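Local coordinates for type III effector Xcv3220-like C-terminal domain-containing protein (Xanthomonas campestris pv. vesicatoria, PDB 4FC9), which is a type III effector (XopL) secreted into plant host cells, whose all-helical C-terminal domain, the part described here, probably acts as an E3 ubiquitin ligase, at residues Thr31-Arg36 with Ile168-Pro173; Leu81-Ala86 with Pro180-His185; Gln95-Met100 with Trp162-Leu167. All blocks are in the same frame, centred on the assembly; numbering follows the deposited sequence. Where two conformers were deposited one is given.

Interaction 1: residues Thr31-Arg36 with Ile168-Pro173; sequences TAALER and IVHAHP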
loop_
_atom_site.group_PDB
_atom_site.type_symbol
_atom_site.label_atom_id
_atom_site.label_comp_id
_atom_site.label_asym_id
_atom_site.label_seq_id
_atom_site.Cartn_x
_atom_site.Cartn_y
_atom_site.Cartn_z
ATOM N N THR A 31 14.138 6.229 10.943
ATOM C CA THR A 31 15.233 6.829 10.201
ATOM C C THR A 31 14.676 7.908 9.291
ATOM O O THR A 31 13.470 7.950 9.036
ATOM C CB THR A 31 15.927 5.786 9.316
ATOM O OG1 THR A 31 15.001 5.317 8.332
ATOM C CG2 THR A 31 16.399 4.601 10.143
ATOM N N ALA A 32 15.550 8.771 8.790
ATOM C CA ALA A 32 15.136 9.832 7.878
ATOM C C ALA A 32 14.486 9.269 6.617
ATOM O O ALA A 32 13.573 9.877 6.057
ATOM C CB ALA A 32 16.316 10.708 7.516
ATOM N N ALA A 33 14.967 8.107 6.179
ATOM C CA ALA A 33 14.449 7.447 4.983
ATOM C C ALA A 33 13.011 7.006 5.183
ATOM O O ALA A 33 12.173 7.169 4.297
ATOM C CB ALA A 33 15.315 6.254 4.625
ATOM N N LEU A 34 12.736 6.443 6.354
ATOM C CA LEU A 34 11.399 5.977 6.692
ATOM C C LEU A 34 10.431 7.128 6.902
ATOM O O LEU A 34 9.259 7.031 6.554
ATOM C CB LEU A 34 11.438 5.133 7.960
ATOM C CG LEU A 34 11.891 3.696 7.763
ATOM C CD1 LEU A 34 12.098 3.040 9.110
ATOM C CD2 LEU A 34 10.867 2.937 6.939
ATOM N N GLU A 35 10.917 8.210 7.494
ATOM C CA GLU A 35 10.060 9.361 7.724
ATOM C C GLU A 35 9.650 9.963 6.383
ATOM O O GLU A 35 8.505 10.365 6.192
ATOM C CB GLU A 35 10.751 10.396 8.610
ATOM C CG GLU A 35 9.820 11.507 9.038
ATOM C CD GLU A 35 10.267 12.195 10.304
ATOM O OE1 GLU A 35 11.301 11.790 10.873
ATOM O OE2 GLU A 35 9.577 13.145 10.730
ATOM N N ARG A 36 10.592 9.989 5.448
ATOM C CA ARG A 36 10.349 10.517 4.116
ATOM C C ARG A 36 9.321 9.683 3.349
ATOM O O ARG A 36 8.490 10.230 2.622
ATOM C CB ARG A 36 11.664 10.594 3.344
ATOM C CG ARG A 36 11.529 11.014 1.890
ATOM C CD ARG A 36 12.861 11.523 1.329
ATOM N NE ARG A 36 13.971 10.591 1.548
ATOM C CZ ARG A 36 14.926 10.757 2.461
ATOM N NH1 ARG A 36 15.891 9.856 2.585
ATOM N NH2 ARG A 36 14.918 11.822 3.251
ATOM N N ILE A 168 9.069 -2.113 1.864
ATOM C CA ILE A 168 9.759 -3.354 1.524
ATOM C C ILE A 168 11.212 -3.086 1.130
ATOM O O ILE A 168 12.123 -3.766 1.600
ATOM C CB ILE A 168 9.029 -4.114 0.392
ATOM C CG1 ILE A 168 7.730 -4.726 0.920
ATOM C CG2 ILE A 168 9.918 -5.194 -0.193
ATOM C CD1 ILE A 168 6.807 -5.253 -0.158
ATOM N N VAL A 169 11.421 -2.077 0.287
ATOM C CA VAL A 169 12.759 -1.732 -0.190
ATOM C C VAL A 169 13.632 -1.124 0.908
ATOM O O VAL A 169 14.846 -1.309 0.925
ATOM C CB VAL A 169 12.687 -0.788 -1.407
ATOM C CG1 VAL A 169 14.067 -0.281 -1.799
ATOM C CG2 VAL A 169 12.030 -1.505 -2.573
ATOM N N HIS A 170 13.012 -0.410 1.837
ATOM C CA HIS A 170 13.768 0.121 2.958
ATOM C C HIS A 170 14.302 -1.017 3.816
ATOM O O HIS A 170 15.453 -0.998 4.259
ATOM C CB HIS A 170 12.911 1.043 3.818
ATOM C CG HIS A 170 13.687 1.727 4.895
ATOM N ND1 HIS A 170 13.860 1.182 6.147
ATOM C CD2 HIS A 170 14.375 2.895 4.892
ATOM C CE1 HIS A 170 14.609 1.991 6.876
ATOM N NE2 HIS A 170 14.930 3.040 6.138
ATOM N N ALA A 171 13.452 -2.012 4.039
ATOM C CA ALA A 171 13.818 -3.177 4.825
ATOM C C ALA A 171 14.795 -4.073 4.072
ATOM O O ALA A 171 15.702 -4.644 4.669
ATOM C CB ALA A 171 12.575 -3.955 5.227
ATOM N N HIS A 172 14.608 -4.193 2.761
ATOM C CA HIS A 172 15.493 -5.013 1.934
ATOM C C HIS A 172 15.939 -4.253 0.698
ATOM O O HIS A 172 15.360 -4.417 -0.374
ATOM C CB HIS A 172 14.788 -6.298 1.509
ATOM C CG HIS A 172 14.101 -7.003 2.634
ATOM N ND1 HIS A 172 12.773 -6.794 2.940
ATOM C CD2 HIS A 172 14.561 -7.898 3.538
ATOM C CE1 HIS A 172 12.441 -7.539 3.980
ATOM N NE2 HIS A 172 13.508 -8.217 4.362
ATOM N N PRO A 173 16.976 -3.418 0.844
ATOM C CA PRO A 173 17.447 -2.522 -0.218
ATOM C C PRO A 173 17.737 -3.218 -1.553
ATOM O O PRO A 173 17.553 -2.606 -2.603
ATOM C CB PRO A 173 18.715 -1.918 0.388
ATOM C CG PRO A 173 18.446 -1.925 1.852
ATOM C CD PRO A 173 17.725 -3.219 2.096
#

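Interaction 2: residues Leu81-Ala86 with Pro180-His185; sequences LRDMLA and PELAVH. With EDO (1,2-ethanediol), chain E.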
loop_
_atom_site.group_PDB
_atom_site.type_symbol
_atom_site.label_atom_id
_atom_site.label_comp_id
_atom_site.label_asym_id
_atom_site.label_seq_id
_atom_site.Cartn_x
_atom_site.Cartn_y
_atom_site.Cartn_z
ATOM N N LEU A 81 0.912 2.858 -12.671
ATOM C CA LEU A 81 -0.126 1.991 -12.124
ATOM C C LEU A 81 -0.146 0.651 -12.837
ATOM O O LEU A 81 -0.420 -0.379 -12.225
ATOM C CB LEU A 81 -1.494 2.652 -12.228
ATOM C CG LEU A 81 -1.660 3.967 -11.475
ATOM C CD1 LEU A 81 -3.059 4.492 -11.686
ATOM C CD2 LEU A 81 -1.366 3.772 -9.992
ATOM N N ARG A 82 0.144 0.662 -14.132
ATOM C CA ARG A 82 0.256 -0.585 -14.868
ATOM C C ARG A 82 1.412 -1.393 -14.282
ATOM O O ARG A 82 1.308 -2.608 -14.133
ATOM C CB ARG A 82 0.447 -0.341 -16.371
ATOM C CG ARG A 82 0.240 -1.598 -17.213
ATOM C CD ARG A 82 0.225 -1.325 -18.726
ATOM N NE ARG A 82 -1.119 -1.086 -19.260
ATOM C CZ ARG A 82 -1.949 -2.039 -19.684
ATOM N NH1 ARG A 82 -1.589 -3.314 -19.634
ATOM N NH2 ARG A 82 -3.146 -1.718 -20.157
ATOM N N ASP A 83 2.496 -0.703 -13.924
ATOM C CA ASP A 83 3.665 -1.346 -13.314
ATOM C C ASP A 83 3.330 -1.988 -11.977
ATOM O O ASP A 83 3.652 -3.149 -11.736
ATOM C CB ASP A 83 4.794 -0.338 -13.090
ATOM C CG ASP A 83 5.434 0.122 -14.377
ATOM O OD1 ASP A 83 5.203 -0.511 -15.428
ATOM O OD2 ASP A 83 6.181 1.120 -14.333
HETATM N N MSE A 84 2.699 -1.216 -11.102
HETATM C CA MSE A 84 2.411 -1.684 -9.752
HETATM C C MSE A 84 1.359 -2.776 -9.749
HETATM O O MSE A 84 1.386 -3.659 -8.904
HETATM C CB MSE A 84 1.991 -0.524 -8.855
HETATM C CG MSE A 84 3.122 0.444 -8.570
HETATM SE SE MSE A 84 2.767 1.544 -7.011
HETATM C CE MSE A 84 1.182 2.430 -7.660
ATOM N N LEU A 85 0.440 -2.718 -10.704
ATOM C CA LEU A 85 -0.523 -3.798 -10.888
ATOM C C LEU A 85 0.208 -5.120 -11.091
ATOM O O LEU A 85 -0.112 -6.116 -10.451
ATOM C CB LEU A 85 -1.466 -3.503 -12.062
ATOM C CG LEU A 85 -2.691 -2.637 -11.733
ATOM C CD1 LEU A 85 -3.412 -2.178 -12.993
ATOM C CD2 LEU A 85 -3.644 -3.387 -10.809
ATOM N N ALA A 86 1.208 -5.118 -11.965
ATOM C CA ALA A 86 1.982 -6.324 -12.236
ATOM C C ALA A 86 2.764 -6.793 -11.014
ATOM O O ALA A 86 2.792 -7.988 -10.718
ATOM C CB ALA A 86 2.915 -6.108 -13.417
ATOM N N PRO A 180 11.418 -0.937 -8.826
ATOM C CA PRO A 180 12.108 0.299 -9.200
ATOM C C PRO A 180 11.463 1.517 -8.567
ATOM O O PRO A 180 10.285 1.495 -8.218
ATOM C CB PRO A 180 11.915 0.360 -10.718
ATOM C CG PRO A 180 11.605 -1.033 -11.128
ATOM C CD PRO A 180 10.833 -1.612 -9.998
ATOM N N GLU A 181 12.242 2.576 -8.411
ATOM C CA GLU A 181 11.679 3.827 -7.965
ATOM C C GLU A 181 10.696 4.303 -9.011
ATOM O O GLU A 181 10.948 4.197 -10.210
ATOM C CB GLU A 181 12.768 4.869 -7.762
ATOM C CG GLU A 181 13.308 4.910 -6.357
ATOM C CD GLU A 181 14.099 6.166 -6.091
ATOM O OE1 GLU A 181 13.473 7.226 -5.886
ATOM O OE2 GLU A 181 15.345 6.096 -6.095
ATOM N N LEU A 182 9.566 4.814 -8.547
ATOM C CA LEU A 182 8.577 5.389 -9.433
ATOM C C LEU A 182 8.466 6.869 -9.138
ATOM O O LEU A 182 8.528 7.285 -7.983
ATOM C CB LEU A 182 7.227 4.706 -9.237
ATOM C CG LEU A 182 7.156 3.238 -9.656
ATOM C CD1 LEU A 182 5.902 2.610 -9.091
ATOM C CD2 LEU A 182 7.181 3.117 -11.170
ATOM N N ALA A 183 8.315 7.661 -10.190
ATOM C CA ALA A 183 8.167 9.092 -10.036
ATOM C C ALA A 183 6.791 9.397 -9.477
ATOM O O ALA A 183 5.791 8.892 -9.964
ATOM C CB ALA A 183 8.362 9.788 -11.369
ATOM N N VAL A 184 6.741 10.217 -8.441
ATOM C CA VAL A 184 5.470 10.665 -7.912
ATOM C C VAL A 184 5.402 12.174 -8.056
ATOM O O VAL A 184 6.425 12.858 -8.063
ATOM C CB VAL A 184 5.265 10.225 -6.445
ATOM C CG1 VAL A 184 5.745 8.795 -6.261
ATOM C CG2 VAL A 184 5.981 11.152 -5.491
ATOM N N HIS A 185 4.193 12.693 -8.201
ATOM C CA HIS A 185 4.029 14.100 -8.510
ATOM C C HIS A 185 3.084 14.785 -7.544
ATOM O O HIS A 185 1.874 14.594 -7.589
ATOM C CB HIS A 185 3.576 14.266 -9.954
ATOM C CG HIS A 185 4.479 13.591 -10.936
ATOM N ND1 HIS A 185 5.589 14.208 -11.472
ATOM C CD2 HIS A 185 4.455 12.343 -11.460
ATOM C CE1 HIS A 185 6.199 13.376 -12.296
ATOM N NE2 HIS A 185 5.532 12.236 -12.306
HETATM C C1 EDO E . 3.580 0.537 -18.317
HETATM O O1 EDO E . 4.929 0.723 -17.875
HETATM C C2 EDO E . 3.289 1.491 -19.470
HETATM O O2 EDO E . 1.926 1.338 -19.880
#

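Interaction 3: residues Gln95-Met100 with Trp162-Leu167; sequences QRVSDM and WKTREL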
loop_
_atom_site.group_PDB
_atom_site.type_symbol
_atom_site.label_atom_id
_atom_site.label_comp_id
_atom_site.label_asym_id
_atom_site.label_seq_id
_atom_site.Cartn_x
_atom_site.Cartn_y
_atom_site.Cartn_z
ATOM N N GLN A 95 5.274 -12.341 -1.140
ATOM C CA GLN A 95 6.093 -12.946 -0.096
ATOM C C GLN A 95 6.598 -11.881 0.879
ATOM O O GLN A 95 6.564 -12.086 2.089
ATOM C CB GLN A 95 7.274 -13.701 -0.707
ATOM C CG GLN A 95 7.822 -14.831 0.158
ATOM C CD GLN A 95 7.043 -16.132 0.014
ATOM O OE1 GLN A 95 7.320 -16.947 -0.873
ATOM N NE2 GLN A 95 6.073 -16.338 0.899
ATOM N N ARG A 96 7.055 -10.744 0.354
ATOM C CA ARG A 96 7.545 -9.649 1.197
ATOM C C ARG A 96 6.435 -9.056 2.055
ATOM O O ARG A 96 6.658 -8.682 3.211
ATOM C CB ARG A 96 8.187 -8.543 0.357
ATOM C CG ARG A 96 9.484 -8.935 -0.316
ATOM C CD ARG A 96 10.567 -9.256 0.696
ATOM N NE ARG A 96 11.886 -9.248 0.073
ATOM C CZ ARG A 96 12.974 -9.784 0.613
ATOM N NH1 ARG A 96 14.137 -9.726 -0.025
ATOM N NH2 ARG A 96 12.900 -10.383 1.792
ATOM N N VAL A 97 5.243 -8.959 1.482
ATOM C CA VAL A 97 4.101 -8.457 2.227
ATOM C C VAL A 97 3.810 -9.375 3.409
ATOM O O VAL A 97 3.577 -8.904 4.523
ATOM C CB VAL A 97 2.851 -8.327 1.341
ATOM C CG1 VAL A 97 1.629 -7.973 2.185
ATOM C CG2 VAL A 97 3.076 -7.291 0.253
ATOM N N SER A 98 3.841 -10.685 3.170
ATOM C CA SER A 98 3.624 -11.659 4.236
ATOM C C SER A 98 4.717 -11.576 5.284
ATOM O O SER A 98 4.457 -11.746 6.477
ATOM C CB SER A 98 3.577 -13.079 3.678
ATOM O OG SER A 98 2.323 -13.344 3.084
ATOM N N ASP A 99 5.942 -11.323 4.834
ATOM C CA ASP A 99 7.069 -11.224 5.747
ATOM C C ASP A 99 6.907 -10.043 6.683
ATOM O O ASP A 99 7.221 -10.129 7.868
ATOM C CB ASP A 99 8.382 -11.104 4.979
ATOM C CG ASP A 99 8.751 -12.382 4.261
ATOM O OD1 ASP A 99 8.073 -13.410 4.486
ATOM O OD2 ASP A 99 9.724 -12.357 3.477
HETATM N N MSE A 100 6.414 -8.935 6.138
HETATM C CA MSE A 100 6.214 -7.729 6.926
HETATM C C MSE A 100 5.030 -7.899 7.867
HETATM O O MSE A 100 5.120 -7.588 9.053
HETATM C CB MSE A 100 5.993 -6.519 6.018
HETATM C CG MSE A 100 6.797 -5.295 6.434
HETATM SE SE MSE A 100 5.904 -3.611 6.021
HETATM C CE MSE A 100 5.641 -3.865 4.106
ATOM N N TRP A 162 2.133 2.117 -2.943
ATOM C CA TRP A 162 3.378 2.847 -3.099
ATOM C C TRP A 162 4.150 2.823 -1.791
ATOM O O TRP A 162 5.342 2.528 -1.775
ATOM C CB TRP A 162 3.155 4.285 -3.548
ATOM C CG TRP A 162 4.459 4.978 -3.808
ATOM C CD1 TRP A 162 5.148 5.015 -4.986
ATOM C CD2 TRP A 162 5.252 5.698 -2.857
ATOM N NE1 TRP A 162 6.311 5.731 -4.832
ATOM C CE2 TRP A 162 6.398 6.161 -3.533
ATOM C CE3 TRP A 162 5.098 6.007 -1.500
ATOM C CZ2 TRP A 162 7.387 6.914 -2.897
ATOM C CZ3 TRP A 162 6.079 6.755 -0.872
ATOM C CH2 TRP A 162 7.209 7.200 -1.570
ATOM N N LYS A 163 3.462 3.124 -0.695
ATOM C CA LYS A 163 4.083 3.055 0.619
ATOM C C LYS A 163 4.577 1.647 0.908
ATOM O O LYS A 163 5.704 1.465 1.357
ATOM C CB LYS A 163 3.117 3.493 1.713
ATOM C CG LYS A 163 3.688 3.316 3.104
ATOM C CD LYS A 163 3.128 4.343 4.059
ATOM C CE LYS A 163 2.256 3.694 5.105
ATOM N NZ LYS A 163 1.760 4.699 6.087
ATOM N N THR A 164 3.734 0.657 0.633
ATOM C CA THR A 164 4.072 -0.745 0.879
ATOM C C THR A 164 5.377 -1.161 0.205
ATOM O O THR A 164 6.245 -1.749 0.842
ATOM C CB THR A 164 2.939 -1.689 0.425
ATOM O OG1 THR A 164 1.802 -1.509 1.274
ATOM C CG2 THR A 164 3.388 -3.138 0.506
ATOM N N ARG A 165 5.518 -0.846 -1.078
ATOM C CA ARG A 165 6.705 -1.246 -1.825
ATOM C C ARG A 165 7.942 -0.467 -1.376
ATOM O O ARG A 165 9.054 -0.990 -1.396
ATOM C CB ARG A 165 6.479 -1.134 -3.343
ATOM C CG ARG A 165 6.350 0.281 -3.869
ATOM C CD ARG A 165 5.746 0.328 -5.275
ATOM N NE ARG A 165 6.539 -0.362 -6.294
ATOM C CZ ARG A 165 7.620 0.144 -6.886
ATOM N NH1 ARG A 165 8.073 1.344 -6.546
ATOM N NH2 ARG A 165 8.258 -0.556 -7.810
ATOM N N GLU A 166 7.747 0.774 -0.943
ATOM C CA GLU A 166 8.859 1.561 -0.432
ATOM C C GLU A 166 9.311 1.070 0.950
ATOM O O GLU A 166 10.495 1.129 1.277
ATOM C CB GLU A 166 8.515 3.055 -0.412
ATOM C CG GLU A 166 8.277 3.649 -1.802
ATOM C CD GLU A 166 9.449 3.441 -2.745
ATOM O OE1 GLU A 166 10.588 3.771 -2.350
ATOM O OE2 GLU A 166 9.233 2.943 -3.873
ATOM N N LEU A 167 8.373 0.577 1.753
ATOM C CA LEU A 167 8.722 -0.012 3.045
ATOM C C LEU A 167 9.475 -1.335 2.864
ATOM O O LEU A 167 10.409 -1.637 3.609
ATOM C CB LEU A 167 7.480 -0.199 3.924
ATOM C CG LEU A 167 6.827 1.077 4.471
ATOM C CD1 LEU A 167 5.518 0.761 5.175
ATOM C CD2 LEU A 167 7.766 1.821 5.410
#

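Interaction 1: residues Thr31-Arg36 with Ile168-Pro173
His170 sends its imidazole straight out from helix 152-171, with CG trans to the backbone N (chi1 -174°), and Leu34 meets it with CG turned to the backbone-N side, opposite its carbonyl carbon. The leucine branch point therefore sits over one face of the ring: Leu34 CG lies 3.5 Å from the His170 ring centroid, 16° off the normal, a CH-pi contact. It is shifted toward the rim, so that Leu34 CG is 3.3 Å from His170 CE1, while the methyl Leu34 CD2 lies 3.6 Å from His170 ND1. Ala33 comes in at the ring edge instead, its CB 3.5 Å from His170 CD2. Thr31 is the N-cap of helix 32-49: its OG1, 3.2 Å from His170 NE2, accepts a hydrogen bond from Leu34 N (3.2 Å, 159° at the hydrogen). The other ring nitrogen, ND1, is hydrogen-bonded to Glu27 OE2, which helps fix the ring's rotation. The contact thus sets the last turn of helix 152-171 against the first turn of helix 32-49, while Ile168, two residues earlier, packs on Phe93 and Met100 of helix 91-101.

Interaction 2: residues Leu81-Ala86 with Pro180-His185
In this all-helical, bilobal domain the chain leaves helix 152-171 and runs on as an extended tail, and Leu182 of that tail is the residue that meets Asp83 and Met84 on helix 79-88. No hydrogen bond joins the two segments; the contact is apolar packing at a partly buried seam. Leu182 divides its two methyls between neighbouring helix residues. The inner one does the real packing: Leu182 CD1 touches Met84 CG at 3.6 Å, with Met84 SE at 3.9 Å from the same methyl. Met84, a selenomethionine, runs out nearly straight as far as its selenium and then bends (chi3 -62°), which carries CE off to the side, so it is the middle of the chain that the leucine meets. The outer methyl, Leu182 CD2, rests 3.9 Å from Asp83 OD2, a van der Waals approach to a carboxylate that is itself exposed to solvent.

Arg165 of helix 152-171 touches both Met84 and Leu182, and its NH1 is hydrogen-bonded to Pro180 O, tying down the tail just ahead of the leucine. Farther along, Val184 packs on Trp162 of helix 152-171 and on Thr40 and Met44 of helix 32-49, so the tail draws three helices together. At the surface edge lies a 1,2-ethanediol, probably from the crystallisation liquor. Its O2 sits 3.4 Å from Arg82 CD, and its O1 donates a hydrogen bond to Asp83 OD1 at 2.8 Å.

Interaction 3: residues Gln95-Met100 with Trp162-Leu167
Thr164 OG1 is held by two carbonyls, hydrogen-bonding to Ala131 O and to Gln160 O one turn back in its own helix; both are acceptors, so the hydroxyl's one proton is probably shared between them. With OG1 on the backbone-N side (chi1 -68°), the threonine's methyl is the branch left to face helix 91-101, and there Thr164 CG2 meets Val97 CG2 at 4.2 Å, the two side chains crossing at about a right angle. Met100, a selenomethionine, reaches across one turn farther along. Its chain is bent at chi2 and chi3, so that in the conformer described Met100 CE lies 3.9 Å from Thr164 O and 4.1 Å from Leu167 CB; a second conformer was modelled, so these two approaches hold for one of them.

This is steep helix-on-helix packing inside an all-helical domain: helix segments 95-100 and 162-167 cross at 80°, their axes 10.6 Å apart at the closest. Val97, Met100, Thr164 and Leu167 make the contact, and no hydrogen bond crosses it; its one polar neighbour is the carbonyl Thr164 O beside the Met100 methyl. The charged Arg165 and Glu166 take no part, and both are buried and paired. Arg165 NH1 forms a salt bridge with Glu166 OE2 at 3.3 Å, while Arg165 also pairs with Glu87, and Glu166 with Arg176. Glu166 CG, in turn, lies 3.4 Å above one face of the Trp162 ring, toward its rim.

Overall arrangement
Helix 152-171 ties the set together: interactions 1 and 3 both use it, with centres 11 Å apart, and interaction 2, which does not, leans on it through Arg165 and Trp162. Interaction 3 lies closest to the middle of the chain, about 8 Å from its centre, and is van der Waals packing of side chains, with no hydrogen bond across it. Interaction 1, about 14 Å out, adds an aromatic face and a capped helix end; interaction 2, about 12 Å out, mixes packing with a carboxylate at the surface. Leu34 packs on Leu167, and Ile168 on Met100, joining interactions 1 and 3 directly. Interactions 1 and 2 do not touch, their nearest atoms about 6 Å apart.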